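Local coordinates for protein 3-hydroxyisobutyrate dehydrogenase (Thermus thermophilus, PDB 2CVZ) that catalyses the NADP-dependent oxidation of 3-hydroxyisobutyrate, a step of valine catabolism, with the dinucleotide held between an N-terminal Rossmann-type domain and a helical C-terminal domain, at residues 211-214 against 215-219; 225-228 against 229-233. All coordinates share one frame; numbering follows the deposited sequence.

Contact 1 (211-214 against 215-219)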
# COMPACT_ATOMS: atom_id res chain seq x y z
N GLU C 211 6.12 16.90 16.20
CA GLU C 211 6.51 18.02 17.05
C GLU C 211 5.35 18.73 17.75
O GLU C 211 5.44 19.02 18.94
CB GLU C 211 7.26 19.08 16.23
CG GLU C 211 8.50 18.59 15.51
CD GLU C 211 9.12 19.67 14.62
OE1 GLU C 211 8.41 20.17 13.72
OE2 GLU C 211 10.30 20.01 14.83
N ASN C 212 4.28 19.01 17.01
CA ASN C 212 3.17 19.77 17.56
C ASN C 212 1.78 19.15 17.65
O ASN C 212 0.84 19.83 18.07
CB ASN C 212 3.06 21.09 16.79
CG ASN C 212 4.40 21.78 16.65
OD1 ASN C 212 5.08 22.05 17.63
ND2 ASN C 212 4.80 22.05 15.41
N LEU C 213 1.63 17.89 17.27
CA LEU C 213 0.31 17.26 17.33
C LEU C 213 0.25 16.04 18.23
O LEU C 213 -0.57 15.98 19.15
CB LEU C 213 -0.16 16.87 15.93
CG LEU C 213 -0.46 18.00 14.94
CD1 LEU C 213 -0.91 17.41 13.60
CD2 LEU C 213 -1.54 18.90 15.50
N ILE C 214 1.11 15.06 17.98
CA ILE C 214 1.12 13.83 18.75
C ILE C 214 1.45 14.00 20.24
O ILE C 214 0.74 13.47 21.09
CB ILE C 214 2.07 12.80 18.11
CG1 ILE C 214 1.60 12.50 16.68
CG2 ILE C 214 2.09 11.52 18.93
CD1 ILE C 214 2.50 11.54 15.90
N PRO C 215 2.52 14.73 20.56
CA PRO C 215 2.85 14.89 21.98
C PRO C 215 1.74 15.59 22.77
O PRO C 215 1.39 15.17 23.88
CB PRO C 215 4.13 15.72 21.96
CG PRO C 215 4.75 15.38 20.64
CD PRO C 215 3.55 15.35 19.72
N GLN C 216 1.19 16.64 22.18
CA GLN C 216 0.15 17.44 22.83
C GLN C 216 -1.26 16.85 22.84
O GLN C 216 -2.03 17.11 23.76
CB GLN C 216 0.09 18.83 22.18
CG GLN C 216 1.40 19.62 22.24
CD GLN C 216 2.44 19.13 21.23
OE1 GLN C 216 2.18 18.22 20.44
NE2 GLN C 216 3.62 19.74 21.26
N ARG C 217 -1.60 16.05 21.83
CA ARG C 217 -2.94 15.49 21.75
C ARG C 217 -3.08 14.01 22.07
O ARG C 217 -4.07 13.59 22.68
CB ARG C 217 -3.53 15.74 20.37
CG ARG C 217 -3.43 17.17 19.93
CD ARG C 217 -4.22 17.43 18.67
NE ARG C 217 -4.09 18.83 18.29
CZ ARG C 217 -4.94 19.48 17.50
NH1 ARG C 217 -5.99 18.85 16.99
NH2 ARG C 217 -4.73 20.76 17.22
N VAL C 218 -2.10 13.21 21.66
CA VAL C 218 -2.16 11.77 21.88
C VAL C 218 -1.59 11.30 23.22
O VAL C 218 -2.27 10.63 23.99
CB VAL C 218 -1.44 11.02 20.74
CG1 VAL C 218 -1.60 9.52 20.93
CG2 VAL C 218 -2.01 11.46 19.40
N LEU C 219 -0.33 11.64 23.48
CA LEU C 219 0.31 11.21 24.72
C LEU C 219 -0.47 11.68 25.95
O LEU C 219 -0.54 10.98 26.96
CB LEU C 219 1.75 11.73 24.78
CG LEU C 219 2.80 10.92 24.00
CD1 LEU C 219 2.36 10.70 22.56
CD2 LEU C 219 4.13 11.65 24.05
O HOH W 1 -1.72 20.27 19.05

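Contact 2 (225-228 against 229-233). With NDP (NADPH dihydro-nicotinamide-adenine-dinucleotide phosphate), chain G.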
# COMPACT_ATOMS: atom_id res chain seq x y z
N LYS C 225 -10.68 18.75 19.93
CA LYS C 225 -11.32 18.83 18.63
C LYS C 225 -11.03 20.19 17.99
O LYS C 225 -11.54 21.21 18.46
CB LYS C 225 -12.83 18.63 18.78
CG LYS C 225 -13.63 18.86 17.51
CD LYS C 225 -13.22 17.89 16.41
CE LYS C 225 -14.03 18.11 15.15
NZ LYS C 225 -15.50 17.98 15.39
N THR C 226 -10.22 20.21 16.94
CA THR C 226 -9.90 21.47 16.26
C THR C 226 -10.05 21.39 14.74
O THR C 226 -10.31 22.39 14.09
CB THR C 226 -8.45 21.94 16.57
OG1 THR C 226 -7.51 21.10 15.89
CG2 THR C 226 -8.17 21.88 18.07
N PHE C 227 -9.91 20.19 14.19
CA PHE C 227 -10.02 19.98 12.74
C PHE C 227 -10.65 18.61 12.48
O PHE C 227 -10.02 17.58 12.68
CB PHE C 227 -8.63 20.06 12.11
CG PHE C 227 -8.61 19.81 10.62
CD1 PHE C 227 -9.58 20.35 9.79
CD2 PHE C 227 -7.59 19.06 10.06
CE1 PHE C 227 -9.53 20.15 8.41
CE2 PHE C 227 -7.53 18.85 8.68
CZ PHE C 227 -8.50 19.40 7.86
N ALA C 228 -11.90 18.62 12.03
CA ALA C 228 -12.65 17.39 11.78
C ALA C 228 -11.97 16.38 10.84
O ALA C 228 -11.46 16.75 9.78
CB ALA C 228 -14.04 17.73 11.24
N LEU C 229 -11.98 15.12 11.25
CA LEU C 229 -11.40 14.04 10.47
C LEU C 229 -12.06 13.99 9.09
O LEU C 229 -11.41 13.74 8.08
CB LEU C 229 -11.61 12.70 11.20
CG LEU C 229 -11.19 11.40 10.51
CD1 LEU C 229 -9.73 11.47 10.11
CD2 LEU C 229 -11.44 10.22 11.46
N GLY C 230 -13.37 14.26 9.06
CA GLY C 230 -14.10 14.25 7.81
C GLY C 230 -13.56 15.26 6.82
O GLY C 230 -13.51 15.01 5.61
N LEU C 231 -13.14 16.42 7.32
CA LEU C 231 -12.59 17.46 6.47
C LEU C 231 -11.22 17.05 5.93
O LEU C 231 -10.88 17.34 4.78
CB LEU C 231 -12.49 18.78 7.24
CG LEU C 231 -13.83 19.44 7.58
CD1 LEU C 231 -13.58 20.68 8.43
CD2 LEU C 231 -14.56 19.81 6.30
N LEU C 232 -10.42 16.37 6.76
CA LEU C 232 -9.10 15.94 6.31
C LEU C 232 -9.27 14.92 5.20
O LEU C 232 -8.51 14.91 4.24
CB LEU C 232 -8.29 15.34 7.46
CG LEU C 232 -6.90 14.83 7.05
CD1 LEU C 232 -6.12 15.96 6.37
CD2 LEU C 232 -6.14 14.33 8.27
N VAL C 233 -10.27 14.05 5.32
CA VAL C 233 -10.49 13.05 4.28
C VAL C 233 -10.92 13.80 3.01
O VAL C 233 -10.49 13.45 1.91
CB VAL C 233 -11.58 12.04 4.70
CG1 VAL C 233 -11.93 11.13 3.53
CG2 VAL C 233 -11.08 11.20 5.87
PA NDP G . -16.31 24.08 10.89
O1A NDP G . -15.90 24.46 12.22
O2A NDP G . -17.02 22.79 10.58
O5B NDP G . -17.20 25.33 10.33
C5B NDP G . -17.80 25.25 9.03
C4B NDP G . -18.51 26.59 8.89
O4B NDP G . -19.18 26.55 7.60
C3B NDP G . -19.53 26.94 9.92
O3B NDP G . -19.49 28.37 10.16
C2B NDP G . -20.83 26.57 9.31
O2B NDP G . -22.02 27.16 9.83
C1B NDP G . -20.55 26.84 7.86
N9A NDP G . -21.43 26.06 6.95
C8A NDP G . -21.52 24.66 6.80
N7A NDP G . -22.42 24.34 5.89
C5A NDP G . -22.94 25.53 5.43
C6A NDP G . -23.92 25.87 4.47
N6A NDP G . -24.56 24.91 3.79
N1A NDP G . -24.21 27.17 4.25
C2A NDP G . -23.56 28.14 4.94
N3A NDP G . -22.62 27.92 5.87
C4A NDP G . -22.35 26.58 6.07
O3 NDP G . -15.09 24.16 9.90
PN NDP G . -13.55 24.56 9.98
O1N NDP G . -12.92 23.62 10.91
O2N NDP G . -13.58 26.03 10.26
O5D NDP G . -13.12 24.38 8.45
C5D NDP G . -13.64 25.24 7.38
C4D NDP G . -12.66 25.12 6.18
O4D NDP G . -11.35 25.40 6.67
C3D NDP G . -12.59 23.69 5.63
O3D NDP G . -12.49 23.75 4.20
C2D NDP G . -11.39 23.08 6.31
O2D NDP G . -10.94 21.96 5.57
C1D NDP G . -10.45 24.36 6.27
N1N NDP G . -9.32 24.34 7.25
C2N NDP G . -9.59 23.87 8.57
C3N NDP G . -8.47 23.89 9.50
C7N NDP G . -8.65 23.43 10.88
O7N NDP G . -7.70 23.11 11.62
N7N NDP G . -9.89 23.34 11.41
C4N NDP G . -7.22 24.35 9.05
C5N NDP G . -7.00 24.80 7.78
C6N NDP G . -8.05 24.80 6.88
P2B NDP G . -22.73 26.69 11.13
O1X NDP G . -24.13 27.11 10.90
O2X NDP G . -22.09 27.35 12.29
O3X NDP G . -22.63 25.17 11.25

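Contact 1 (211-214 against 215-219)
Ile214 O takes two backbone amides of the turn that follows it, Val218 N at 2.9 Å and Leu219 N at 3.2 Å, the second closing a wider pi-type turn, while Leu213 O receives the amide of Arg217. Gln216 reaches back over the junction between the two short helices: its chain bends about the CB-CG bond (chi2 76°), which brings the carboxamide alongside the backbone of Glu211 and Asn212. There NE2 donates to Glu211 O at 3.0 Å in a nearly straight bond, on a lone pair and close to the plane of its own amide. Leu213 and Arg217 run side by side, and Leu213 CD2 rests over one face of the guanidinium, off-centre, 3.8 Å from Arg217 NE. In the plane of that group a water accepts from Arg217 NE at 2.9 Å and donates to Asn212 O, bridging the end of one helix to the next. The NH1 end is taken by Asp272, in a salt bridge, and by Thr226. A methionine in place of Arg217 would probably leave Asp272 without its charged mate and deprive the water of one of its two partners here. On the buried side Ile214 CG2 meets Leu219 CD1 at 3.7 Å and also packs on Val218 CB. Ile214 is set against Leu176, Ala179 and Leu183 of the long helix 160-188, Pro215 and Leu219 lie on helix 193-200, and Val218 faces helix 276-284, so the successive helices 208-212 and 214-219 are packed among three helices of the C-terminal domain.

Contact 2 (225-228 against 229-233)
Ala228 O is gripped by two amides of the first helical turn: Leu232 N, 3.2 Å away and in the carbonyl plane, and Leu231 N, at 3.0 Å but poorly angled and weak. Ala228 occupies the N-cap position, and its CB lies 4.0 Å from Leu231 CG, a small apolar contact beside the opening turn. Phe227 adds the aromatic packing. Its CG stands anti to the backbone N (chi1 177°), sending the ring across the start of the helix, where CE1 touches Leu231 CB at 3.5 Å. Across CZ, on the other edge of the ring, CE2 meets Leu232 CB at 3.8 Å, and here the two side chains cross at about a right angle. The same CD1-CE1 edge also serves the cofactor: Phe227 CD1 approaches the carboxamide carbon C7N of NADPH at 3.4 Å, with the ring set obliquely to that group. Just before it, Thr226 O accepts the carboxamide N7N at 2.9 Å, nearly straight at 177°, which probably limits the rotation of the carboxamide and helps to orient the nicotinamide. Leu231 also reaches the cofactor, its CD1 3.7 Å from NADPH O5D, the oxygen that joins the nicotinamide ribose to its phosphate, and also near C2D of that ribose. Asp272 OD1 receives the amides of both Thr226 and Phe227, and His273 meets the Phe227 ring edge-to-face, so the loop is also tied to Asp272 and His273. Leu229 and Leu232 lean on Tyr260 of helix 251-267. A loop leading into a helix N-terminus, with a backbone carbonyl and a phenylalanine turned to the nicotinamide end of NADPH, forms here the C-terminal domain's side of the cofactor pocket, opposite the Rossmann-type domain that also binds the dinucleotide.

Overall arrangement
After the Rossmann-type domain and the long helix 160-188, the chain passes through helix 208-212 into helix 214-219, the junction that contact 1 bridges. A short loop then leads to contact 2, where 225-228 turns into helix 229-243. Both contacts are local and lie in series, contact 1 closing before contact 2 opens, so neither nests in nor crosses the other. Their centres are about 16 Å apart, yet they touch: Arg217 NH1 lies 2.9 Å from Thr226 OG1, a probable hydrogen bond. Asp272 is shared by both. The helical packing of contact 1 is thereby joined to the loop facing the nicotinamide.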